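Long-range contacts in PtLCIB4 H88A mutant (Phaeodactylum tricornutum, PDB 5B5Z), which is a point mutant of a zinc protein that probably acts as a beta-class carbonic anhydrase, interconverting carbon dioxide and bicarbonate: residues V16-V21 with V118-W124; T56-S60 with A85-F89; F95-A99 with N230-G234; V149-Q154 with A196-E201; M191-Y195 with S212-A216. All coordinates share one frame; numbering follows the deposited sequence.

Contact 1 of 5, residues V16-V21 with V118-W124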
# COMPACT_ATOMS: atom_id res chain seq x y z
N VAL A 16 -11.47 -12.20 27.40
CA VAL A 16 -10.09 -12.65 27.50
C VAL A 16 -9.15 -11.82 26.62
O VAL A 16 -8.05 -11.44 27.03
CB VAL A 16 -9.97 -14.14 27.11
CG1 VAL A 16 -8.52 -14.56 27.04
CG2 VAL A 16 -10.75 -15.00 28.10
N THR A 17 -9.60 -11.52 25.41
CA THR A 17 -8.81 -10.73 24.48
C THR A 17 -8.63 -9.31 25.01
O THR A 17 -7.51 -8.80 25.04
CB THR A 17 -9.45 -10.69 23.08
OG1 THR A 17 -9.58 -12.02 22.58
CG2 THR A 17 -8.59 -9.88 22.12
N LEU A 18 -9.72 -8.68 25.42
CA LEU A 18 -9.67 -7.30 25.90
C LEU A 18 -8.78 -7.17 27.14
O LEU A 18 -8.05 -6.20 27.29
CB LEU A 18 -11.08 -6.77 26.18
CG LEU A 18 -11.18 -5.33 26.70
CD1 LEU A 18 -10.49 -4.36 25.76
CD2 LEU A 18 -12.64 -4.92 26.90
N THR A 19 -8.84 -8.16 28.03
CA THR A 19 -7.97 -8.15 29.21
C THR A 19 -6.50 -8.16 28.80
O THR A 19 -5.70 -7.38 29.33
CB THR A 19 -8.26 -9.36 30.11
OG1 THR A 19 -9.56 -9.19 30.70
CG2 THR A 19 -7.20 -9.47 31.22
N ALA A 20 -6.16 -9.03 27.86
CA ALA A 20 -4.79 -9.13 27.38
C ALA A 20 -4.33 -7.79 26.80
O ALA A 20 -3.22 -7.34 27.08
CB ALA A 20 -4.68 -10.21 26.33
N VAL A 21 -5.21 -7.16 26.02
CA VAL A 21 -4.88 -5.89 25.38
C VAL A 21 -4.57 -4.81 26.41
O VAL A 21 -3.55 -4.12 26.30
CB VAL A 21 -6.02 -5.40 24.46
CG1 VAL A 21 -5.80 -3.94 24.04
CG2 VAL A 21 -6.13 -6.32 23.24
N VAL A 118 -3.89 -10.30 18.23
CA VAL A 118 -4.13 -10.91 19.53
C VAL A 118 -5.35 -11.81 19.36
O VAL A 118 -6.34 -11.40 18.76
CB VAL A 118 -4.32 -9.85 20.64
CG1 VAL A 118 -5.51 -8.94 20.36
CG2 VAL A 118 -4.45 -10.56 22.01
N SER A 119 -5.26 -13.04 19.85
CA SER A 119 -6.27 -14.04 19.53
C SER A 119 -7.42 -14.03 20.52
O SER A 119 -7.41 -13.29 21.50
CB SER A 119 -5.65 -15.44 19.50
OG SER A 119 -5.29 -15.87 20.80
N TRP A 120 -8.42 -14.86 20.25
CA TRP A 120 -9.55 -15.00 21.16
C TRP A 120 -9.08 -15.53 22.52
O TRP A 120 -9.74 -15.29 23.53
CB TRP A 120 -10.62 -15.91 20.55
CG TRP A 120 -10.18 -17.34 20.41
CD1 TRP A 120 -9.29 -17.84 19.50
CD2 TRP A 120 -10.60 -18.46 21.21
NE1 TRP A 120 -9.14 -19.19 19.68
CE2 TRP A 120 -9.93 -19.60 20.72
CE3 TRP A 120 -11.48 -18.60 22.29
CZ2 TRP A 120 -10.11 -20.87 21.27
CZ3 TRP A 120 -11.66 -19.87 22.84
CH2 TRP A 120 -10.98 -20.98 22.33
N GLU A 121 -7.94 -16.22 22.54
CA GLU A 121 -7.37 -16.74 23.79
C GLU A 121 -6.38 -15.78 24.45
O GLU A 121 -5.73 -16.15 25.44
CB GLU A 121 -6.64 -18.06 23.55
CG GLU A 121 -7.49 -19.23 23.11
CD GLU A 121 -6.67 -20.27 22.35
OE1 GLU A 121 -5.51 -20.52 22.75
OE2 GLU A 121 -7.16 -20.82 21.34
N GLY A 122 -6.23 -14.58 23.90
CA GLY A 122 -5.31 -13.59 24.45
C GLY A 122 -3.84 -13.82 24.12
O GLY A 122 -2.95 -13.29 24.80
N LYS A 123 -3.57 -14.60 23.08
CA LYS A 123 -2.20 -14.88 22.67
C LYS A 123 -1.74 -13.83 21.65
O LYS A 123 -2.45 -13.56 20.68
CB LYS A 123 -2.10 -16.29 22.08
CG LYS A 123 -0.75 -16.66 21.48
CD LYS A 123 -0.73 -18.11 20.98
CE LYS A 123 0.69 -18.60 20.69
NZ LYS A 123 1.30 -19.31 21.85
N TRP A 124 -0.57 -13.25 21.87
CA TRP A 124 -0.04 -12.20 20.98
C TRP A 124 0.68 -12.79 19.77
O TRP A 124 1.25 -13.87 19.84
CB TRP A 124 0.91 -11.28 21.74
CG TRP A 124 0.23 -10.46 22.78
CD1 TRP A 124 0.17 -10.72 24.13
CD2 TRP A 124 -0.52 -9.26 22.57
NE1 TRP A 124 -0.57 -9.74 24.76
CE2 TRP A 124 -1.00 -8.83 23.82
CE3 TRP A 124 -0.82 -8.49 21.43
CZ2 TRP A 124 -1.77 -7.68 23.98
CZ3 TRP A 124 -1.58 -7.35 21.58
CH2 TRP A 124 -2.05 -6.95 22.85
O HOH W 1 -11.99 -13.25 23.97
O HOH W 2 -1.22 -9.22 27.59
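T17 presses against the type I turn S119-G122, and its CA comes within 4.5 Å of that of G122. The threonine suits this place because it offers two different tips. With chi1 at -59°, OG1 stands beside the backbone N and donates to S119 O at 2.7 Å, while CG2 turns to the methyl CG1 of V118. S119 O also accepts from G122 N, and the two donors reach it from opposite faces of its carbonyl plane. A valine in place of T17 would probably cost S119 O its donor from the helix, leaving the turn held to it there by packing and water.

V16 and A20 lie on two sides of G122, each a small bump laid on the turn: V16 CG1 rests on E121 C at 3.6 Å, and A20 CB lies 3.8 Å from G122 O. G122 has the positive phi that favours glycine, and a beta carbon there would crowd both V16 CG1 and A20 CB. Next to A20, the indole of W124 brings its edge to A20 O, in plane and 3.4 Å from CZ2; a water joins the same oxygen to NE1. V21 CG2 touches both V118 CG1 and W124 CH2, in the corner they form.

This joins the N-terminal helix 16-24 to the loop that leaves strand 107-117. I246 of strand 238-247 backs V21, V118 and W124, while M206 and V207 of helix 205-228 touch the indole.

Contact 2 of 5, residues T56-S60 with A85-F89; sequences TSLCS and AGFPF. With ZN (zinc ion), chain C.
S57, on strand 52-57, and C59 just beyond it meet the loop A85-F89 beside the zinc site, where a cysteine-histidine-cysteine set holds the metal as in beta-carbonic anhydrases. C59 SG binds the zinc ion at 2.3 Å; H115 and C139 complete the protein ligands, and a water lies 1.9 Å from the metal. C59 has SG anti to its own backbone N (chi1 -174°), which carries the sulfur to the zinc and within 3.3 Å of A85 N.

One hydrogen bond crosses between the segments. S57 OG donates to G86 O at 2.8 Å from above the carbonyl plane, 40° out of it. A short side chain with a hydroxyl suits this buried spot, since it gives G86 O a donor while fitting close to P88. An alanine here would probably deprive buried G86 O of this donor and open a gap beside P88.

The remaining interactions are close van der Waals contacts. G86 lies against the backbone of L58 and C59, and a beta carbon on it would be jammed against the preceding carbonyl oxygen and come close to the L58-C59 peptide, which is why glycine is needed. P88 centres an inverse gamma turn and faces L220 and I224 of helix 205-228 on another side. Beyond C59, S60 touches T80 of the second subunit, so the metal site lies close to the dimer interface. Against the strand, the proline brings its CA to 3.2 Å from S57 OG.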
# COMPACT_ATOMS: atom_id res chain seq x y z
N THR A 56 -0.97 7.06 4.91
CA THR A 56 -0.71 6.00 5.89
C THR A 56 0.62 5.30 5.61
O THR A 56 1.07 5.23 4.46
CB THR A 56 -1.82 4.94 5.92
OG1 THR A 56 -1.79 4.17 4.71
CG2 THR A 56 -3.21 5.56 6.10
N SER A 57 1.24 4.80 6.67
CA SER A 57 2.35 3.87 6.57
C SER A 57 2.05 2.72 7.52
O SER A 57 2.38 2.75 8.72
CB SER A 57 3.69 4.54 6.90
OG SER A 57 4.78 3.66 6.62
N LEU A 58 1.34 1.74 6.98
CA LEU A 58 0.88 0.58 7.73
C LEU A 58 1.26 -0.68 6.96
O LEU A 58 1.57 -0.61 5.76
CB LEU A 58 -0.63 0.64 7.95
CG LEU A 58 -1.14 1.88 8.70
CD1 LEU A 58 -2.68 2.03 8.62
CD2 LEU A 58 -0.67 1.87 10.16
N CYS A 59 1.22 -1.84 7.62
CA CYS A 59 1.63 -3.08 6.96
C CYS A 59 0.69 -3.42 5.79
O CYS A 59 -0.51 -3.12 5.81
CB CYS A 59 1.67 -4.26 7.96
SG CYS A 59 2.33 -5.79 7.23
N SER A 60 1.27 -4.05 4.78
CA SER A 60 0.53 -4.47 3.60
C SER A 60 -0.52 -5.54 3.91
O SER A 60 -1.43 -5.76 3.12
CB SER A 60 1.54 -4.97 2.57
OG SER A 60 2.51 -5.77 3.21
N ALA A 85 5.53 -4.90 7.27
CA ALA A 85 5.64 -4.50 8.68
C ALA A 85 5.26 -3.04 8.96
O ALA A 85 5.32 -2.60 10.10
CB ALA A 85 7.03 -4.78 9.20
N GLY A 86 4.85 -2.31 7.93
CA GLY A 86 4.43 -0.92 8.08
C GLY A 86 5.51 0.14 7.94
O GLY A 86 5.24 1.33 8.13
N PHE A 87 6.74 -0.26 7.61
CA PHE A 87 7.79 0.72 7.34
C PHE A 87 7.47 1.58 6.13
O PHE A 87 6.86 1.10 5.19
CB PHE A 87 9.13 0.01 7.13
CG PHE A 87 9.71 -0.53 8.40
CD1 PHE A 87 10.49 0.27 9.22
CD2 PHE A 87 9.45 -1.83 8.78
CE1 PHE A 87 11.01 -0.23 10.40
CE2 PHE A 87 9.97 -2.34 9.96
CZ PHE A 87 10.76 -1.54 10.77
N PRO A 88 7.88 2.87 6.16
CA PRO A 88 7.58 3.83 5.09
C PRO A 88 8.46 3.63 3.85
O PRO A 88 9.27 4.48 3.51
CB PRO A 88 7.85 5.19 5.76
CG PRO A 88 8.91 4.89 6.79
CD PRO A 88 8.51 3.52 7.32
N PHE A 89 8.26 2.51 3.17
CA PHE A 89 9.08 2.15 2.04
C PHE A 89 8.92 3.09 0.85
O PHE A 89 9.78 3.11 -0.02
CB PHE A 89 8.79 0.70 1.64
CG PHE A 89 9.39 -0.30 2.58
CD1 PHE A 89 10.76 -0.39 2.70
CD2 PHE A 89 8.59 -1.12 3.35
CE1 PHE A 89 11.34 -1.31 3.56
CE2 PHE A 89 9.17 -2.04 4.22
CZ PHE A 89 10.54 -2.12 4.32
ZN ZN C . 2.20 -7.16 9.03
O HOH W 3 1.48 -8.91 8.69

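Contact 3 of 5, residues F95-A99 with N230-G234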
# COMPACT_ATOMS: atom_id res chain seq x y z
N PHE A 95 7.12 10.45 -0.11
CA PHE A 95 6.72 11.60 0.68
C PHE A 95 6.54 12.84 -0.20
O PHE A 95 5.58 13.60 -0.03
CB PHE A 95 7.76 11.90 1.76
CG PHE A 95 7.37 13.03 2.66
CD1 PHE A 95 6.44 12.83 3.67
CD2 PHE A 95 7.90 14.30 2.48
CE1 PHE A 95 6.06 13.88 4.48
CE2 PHE A 95 7.52 15.34 3.30
CZ PHE A 95 6.60 15.13 4.30
N GLY A 96 7.47 13.04 -1.13
CA GLY A 96 7.35 14.16 -2.04
C GLY A 96 6.11 14.08 -2.92
O GLY A 96 5.48 15.10 -3.22
N ALA A 97 5.76 12.87 -3.34
CA ALA A 97 4.56 12.66 -4.15
C ALA A 97 3.32 13.05 -3.36
O ALA A 97 2.41 13.71 -3.87
CB ALA A 97 4.47 11.20 -4.58
N MET A 98 3.29 12.63 -2.11
CA MET A 98 2.20 12.96 -1.23
C MET A 98 2.12 14.49 -1.04
O MET A 98 1.05 15.08 -1.17
CB MET A 98 2.39 12.21 0.10
CG MET A 98 1.25 12.34 1.06
SD MET A 98 1.38 13.91 1.91
CE MET A 98 2.96 13.74 2.74
N ALA A 99 3.24 15.12 -0.71
CA ALA A 99 3.26 16.54 -0.41
C ALA A 99 2.78 17.35 -1.61
O ALA A 99 2.07 18.35 -1.45
CB ALA A 99 4.65 16.98 0.02
N ASN A 230 11.15 20.33 2.86
CA ASN A 230 11.07 21.27 1.75
C ASN A 230 9.77 21.20 0.94
O ASN A 230 9.28 22.21 0.45
CB ASN A 230 12.26 21.03 0.81
CG ASN A 230 12.59 19.56 0.65
OD1 ASN A 230 13.09 18.93 1.58
ND2 ASN A 230 12.31 19.01 -0.53
N HIS A 231 9.21 20.00 0.81
CA HIS A 231 8.08 19.76 -0.08
C HIS A 231 6.78 20.36 0.43
O HIS A 231 5.83 20.55 -0.33
CB HIS A 231 7.91 18.26 -0.32
CG HIS A 231 9.07 17.64 -1.04
ND1 HIS A 231 9.61 16.43 -0.68
CD2 HIS A 231 9.77 18.06 -2.12
CE1 HIS A 231 10.60 16.13 -1.50
NE2 HIS A 231 10.72 17.10 -2.38
N ILE A 232 6.72 20.63 1.73
CA ILE A 232 5.58 21.32 2.32
C ILE A 232 5.75 22.82 2.12
O ILE A 232 6.82 23.37 2.37
CB ILE A 232 5.45 21.02 3.82
CG1 ILE A 232 5.62 19.52 4.08
CG2 ILE A 232 4.12 21.50 4.34
CD1 ILE A 232 4.52 18.68 3.49
N ASP A 233 4.69 23.49 1.69
CA ASP A 233 4.79 24.89 1.29
C ASP A 233 4.28 25.88 2.33
O ASP A 233 3.07 26.05 2.50
CB ASP A 233 4.05 25.10 -0.04
CG ASP A 233 4.77 24.46 -1.21
OD1 ASP A 233 5.97 24.15 -1.08
OD2 ASP A 233 4.13 24.25 -2.27
N GLY A 234 5.22 26.53 3.01
CA GLY A 234 4.94 27.72 3.80
C GLY A 234 4.02 27.57 5.00
O GLY A 234 4.47 27.43 6.13
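A99 and H231 bring their CA atoms to 5.8 Å, the nearest backbone approach between the end of helix 91-99 and the last residues of a 3-10 segment, 230-231. The second segment belongs to the connection that leads from helix 205-228 into strand 238-247, the closing part of a beta-alpha-beta crossover from parallel strand 107-117. No hydrogen bond crosses between the segments; shape alone joins them.

Small residues on the helix make this possible. G96 presents bare backbone to the imidazole of H231, with CA 3.5 Å from ND1, and a beta carbon there would collide with CE1 of the ring. One turn later, the methyl of A99 meets H231 CB at 3.5 Å, so glycine and alanine together form a shallow seat for the histidine. F95 lies to one side of that seat. Its ring and the imidazole meet edge to edge, CD2 lying 4.2 Å from ND1, neither ring placed over the face of the other.

F95 points CG anti to its backbone N (chi1 -177°), which sends the ring inward to I224 and L225 of helix 205-228 and to I238 of strand 238-247. I232 comes from the other segment to the same apolar cluster and also touches I238, which explains a branched hydrocarbon at this one buried position among exposed neighbours. Its outermost methyl, CD1, lies in the corner made by A99 CB, 3.9 Å away, and F95 CZ, 4.2 Å away.

Contact 4 of 5, residues V149-Q154 with A196-E201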
# COMPACT_ATOMS: atom_id res chain seq x y z
N VAL A 149 16.85 -12.35 13.04
CA VAL A 149 17.86 -11.53 13.70
C VAL A 149 18.19 -12.05 15.10
O VAL A 149 19.32 -11.88 15.57
CB VAL A 149 17.47 -10.02 13.81
CG1 VAL A 149 17.25 -9.42 12.43
CG2 VAL A 149 16.27 -9.83 14.71
N THR A 150 17.24 -12.70 15.77
CA THR A 150 17.55 -13.21 17.10
C THR A 150 18.33 -14.51 17.01
O THR A 150 19.17 -14.79 17.86
CB THR A 150 16.29 -13.43 17.98
OG1 THR A 150 15.40 -14.39 17.38
CG2 THR A 150 15.55 -12.11 18.18
N GLN A 151 18.06 -15.30 15.98
CA GLN A 151 18.85 -16.52 15.80
C GLN A 151 20.30 -16.18 15.47
O GLN A 151 21.23 -16.79 16.01
CB GLN A 151 18.24 -17.40 14.71
CG GLN A 151 17.00 -18.12 15.18
CD GLN A 151 16.37 -18.96 14.11
OE1 GLN A 151 16.87 -19.04 12.99
NE2 GLN A 151 15.24 -19.59 14.44
N ALA A 152 20.49 -15.18 14.63
CA ALA A 152 21.83 -14.69 14.29
C ALA A 152 22.52 -14.10 15.52
O ALA A 152 23.72 -14.29 15.72
CB ALA A 152 21.76 -13.67 13.18
N TYR A 153 21.76 -13.39 16.34
CA TYR A 153 22.31 -12.81 17.56
C TYR A 153 22.70 -13.91 18.55
O TYR A 153 23.78 -13.85 19.13
CB TYR A 153 21.31 -11.83 18.21
CG TYR A 153 21.66 -11.44 19.63
CD1 TYR A 153 22.54 -10.40 19.89
CD2 TYR A 153 21.09 -12.10 20.71
CE1 TYR A 153 22.86 -10.03 21.18
CE2 TYR A 153 21.41 -11.75 22.01
CZ TYR A 153 22.29 -10.71 22.24
OH TYR A 153 22.60 -10.36 23.53
N GLN A 154 21.83 -14.89 18.74
CA GLN A 154 22.03 -15.93 19.75
C GLN A 154 23.20 -16.84 19.40
O GLN A 154 23.78 -17.48 20.27
CB GLN A 154 20.76 -16.76 19.95
CG GLN A 154 19.65 -15.99 20.65
CD GLN A 154 18.29 -16.65 20.51
OE1 GLN A 154 18.17 -17.74 19.96
NE2 GLN A 154 17.26 -15.97 20.99
N ALA A 196 17.93 -6.92 18.34
CA ALA A 196 18.05 -8.37 18.50
C ALA A 196 18.21 -8.81 19.97
O ALA A 196 17.59 -9.78 20.39
CB ALA A 196 19.22 -8.89 17.68
N ALA A 197 19.02 -8.09 20.74
CA ALA A 197 19.19 -8.41 22.16
C ALA A 197 17.86 -8.26 22.90
O ALA A 197 17.46 -9.16 23.65
CB ALA A 197 20.26 -7.51 22.79
N THR A 198 17.18 -7.14 22.68
CA THR A 198 15.89 -6.88 23.32
C THR A 198 14.90 -8.00 23.05
O THR A 198 14.21 -8.47 23.96
CB THR A 198 15.27 -5.56 22.82
OG1 THR A 198 16.18 -4.47 23.08
CG2 THR A 198 13.93 -5.30 23.50
N LEU A 199 14.84 -8.43 21.80
CA LEU A 199 13.89 -9.45 21.39
C LEU A 199 14.24 -10.82 21.96
O LEU A 199 13.35 -11.58 22.35
CB LEU A 199 13.83 -9.51 19.87
CG LEU A 199 13.28 -8.26 19.18
CD1 LEU A 199 13.43 -8.41 17.68
CD2 LEU A 199 11.83 -7.99 19.58
N SER A 200 15.52 -11.15 22.00
CA SER A 200 15.92 -12.44 22.53
C SER A 200 15.72 -12.52 24.05
O SER A 200 15.42 -13.58 24.57
CB SER A 200 17.36 -12.76 22.15
OG SER A 200 18.20 -11.64 22.37
N GLU A 201 15.83 -11.38 24.73
CA GLU A 201 15.67 -11.34 26.19
C GLU A 201 14.22 -11.21 26.64
O GLU A 201 13.90 -11.38 27.82
CB GLU A 201 16.50 -10.19 26.77
CG GLU A 201 18.00 -10.41 26.64
CD GLU A 201 18.80 -9.16 26.93
OE1 GLU A 201 18.19 -8.15 27.37
OE2 GLU A 201 20.03 -9.17 26.71
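T150 and A196 mark the nearest backbone approach, 5.1 Å between CA atoms, where helix 149-154 crosses helix 196-201 almost at a right angle (-93°) with the axes 8.8 Å apart. At the crossing a small residue serves, and A196 fits: its methyl lies against Y153 CB at 3.6 Å and touches V149 O. Y153 is the knob of a knob-into-hole contact, set among A196, A197, S200 and E201. A chi1 of 167°, with CG opposite the backbone N, lays the phenol across the second helix. A197 CA then stands over one face of the ring in a CH-pi contact, 4.0 Å from its centroid and 18° off the normal, while S200 OG approaches obliquely, 3.2 Å from CE2. That hydroxyl lies within bonding reach of both A196 O and A197 O of its own helix.

Both helices belong to the helical layer in the long connection between strands 107-117 and 238-247. T150 uses its two branches differently: OG1 bonds back to A146 O, and CG2 packs on L199 CB at 3.5 Å. Deeper in, V149 CG2 meets L199 CD1. At the outer end Q154, a long polar chain suited to the surface, lays NE2 against S200 CB at 3.4 Å.

Contact 5 of 5, residues M191-Y195 with S212-A216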
# COMPACT_ATOMS: atom_id res chain seq x y z
N MET A 191 16.43 -3.22 9.72
CA MET A 191 16.01 -2.25 10.72
C MET A 191 15.69 -2.87 12.09
O MET A 191 15.70 -2.17 13.11
CB MET A 191 14.84 -1.43 10.17
CG MET A 191 15.36 -0.42 9.15
SD MET A 191 14.14 0.69 8.44
CE MET A 191 13.59 -0.24 7.00
N LEU A 192 15.47 -4.18 12.12
CA LEU A 192 15.19 -4.88 13.37
C LEU A 192 16.46 -5.41 14.04
O LEU A 192 16.45 -5.76 15.22
CB LEU A 192 14.22 -6.04 13.11
CG LEU A 192 13.12 -6.33 14.12
CD1 LEU A 192 12.59 -5.05 14.76
CD2 LEU A 192 12.00 -7.07 13.40
N ARG A 193 17.54 -5.47 13.27
CA ARG A 193 18.80 -6.00 13.78
C ARG A 193 19.29 -5.29 15.06
O ARG A 193 19.77 -5.96 15.97
CB ARG A 193 19.88 -5.96 12.69
CG ARG A 193 21.10 -6.82 13.01
CD ARG A 193 21.90 -7.18 11.76
NE ARG A 193 21.17 -8.08 10.87
CZ ARG A 193 20.76 -7.75 9.64
NH1 ARG A 193 21.03 -6.55 9.15
NH2 ARG A 193 20.10 -8.63 8.90
N PRO A 194 19.16 -3.95 15.14
CA PRO A 194 19.57 -3.31 16.41
C PRO A 194 18.80 -3.78 17.64
O PRO A 194 19.29 -3.60 18.77
CB PRO A 194 19.30 -1.83 16.15
CG PRO A 194 19.45 -1.67 14.70
CD PRO A 194 18.90 -2.94 14.10
N TYR A 195 17.63 -4.37 17.44
CA TYR A 195 16.77 -4.79 18.54
C TYR A 195 16.91 -6.27 18.88
O TYR A 195 16.10 -6.82 19.63
CB TYR A 195 15.30 -4.47 18.21
CG TYR A 195 15.08 -3.01 17.92
CD1 TYR A 195 15.28 -2.49 16.65
CD2 TYR A 195 14.69 -2.15 18.94
CE1 TYR A 195 15.10 -1.15 16.39
CE2 TYR A 195 14.50 -0.80 18.69
CZ TYR A 195 14.71 -0.31 17.42
OH TYR A 195 14.53 1.03 17.16
N SER A 212 9.24 -2.76 19.38
CA SER A 212 10.51 -2.58 18.69
C SER A 212 10.32 -2.13 17.24
O SER A 212 11.03 -1.27 16.75
CB SER A 212 11.32 -3.89 18.71
OG SER A 212 11.59 -4.28 20.05
N VAL A 213 9.35 -2.72 16.55
CA VAL A 213 9.07 -2.30 15.18
C VAL A 213 8.63 -0.85 15.13
O VAL A 213 9.09 -0.08 14.28
CB VAL A 213 8.00 -3.20 14.55
CG1 VAL A 213 7.63 -2.69 13.15
CG2 VAL A 213 8.54 -4.64 14.45
N TYR A 214 7.76 -0.46 16.05
CA TYR A 214 7.32 0.93 16.08
C TYR A 214 8.52 1.86 16.31
O TYR A 214 8.63 2.90 15.68
CB TYR A 214 6.26 1.18 17.16
CG TYR A 214 6.13 2.67 17.42
CD1 TYR A 214 5.44 3.47 16.53
CD2 TYR A 214 6.78 3.27 18.49
CE1 TYR A 214 5.37 4.81 16.70
CE2 TYR A 214 6.72 4.64 18.66
CZ TYR A 214 6.01 5.39 17.76
OH TYR A 214 5.92 6.76 17.91
N ASP A 215 9.40 1.49 17.24
CA ASP A 215 10.57 2.33 17.51
C ASP A 215 11.42 2.51 16.27
O ASP A 215 11.90 3.62 16.00
CB ASP A 215 11.44 1.75 18.63
CG ASP A 215 12.51 2.74 19.10
OD1 ASP A 215 12.14 3.79 19.68
OD2 ASP A 215 13.72 2.49 18.88
N ALA A 216 11.61 1.43 15.52
CA ALA A 216 12.39 1.50 14.29
C ALA A 216 11.68 2.37 13.25
O ALA A 216 12.31 3.14 12.53
CB ALA A 216 12.64 0.09 13.75
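A216 sets its methyl against Y195 CE1 at 3.8 Å, and near it L192 CD1 meets V213 CG2 at 4.1 Å; these two pairs form the apolar centre. They join helix 183-192 and the turn that follows it to helix 205-228 within the helical layer of the beta-alpha-beta crossover. An alanine suits A216's place, since M191 O also approaches its CB, and F87 from the metal-side loop packs on A216, M191 and V213.

Outward from here, the Y195 ring lies along helix 205-228. S212 CB meets CD2 at 3.8 Å, and S212 O stands over one ring face, offset toward the rim. Y195 itself occupies the N-cap position of helix 196-201; with CG beside its backbone N (chi1 -58°), the phenol swings over to the neighbouring helix instead of following its own.

A tyrosine serves here because its flat carbon face packs while its hydroxyl reaches the polar edge. There OH also hydrogen-bonds K219 NZ, whose charge would probably favour an anionic D215, although their own ion pair is long and weak. Y195 OH donates to D215 OD2 at a modelled distance of only 2.4 Å, a value to be read with caution; the oxygen lies in the plane of the ring, and the carboxylate is turned 80° from it.

Contact 2 lies deepest, about 7 Å from the chain's centre, and all its touching residues are buried; it alone includes a zinc ligand. Contacts 1 and 3 lie far out on opposite sides of that centre, their own centres about 40 Å apart: a hydroxyl bond and waters serve contact 1, whereas contact 3 relies on fit without hydrogen bonds. Contacts 4 and 5 belong to one helical layer and touch each other, L199 packing on L192 and S212. Contact 4 is the outer of the two; contact 5 lies further in and adds a polar edge. F87 carries that layer on to contact 2 by packing on M191, V213 and A216.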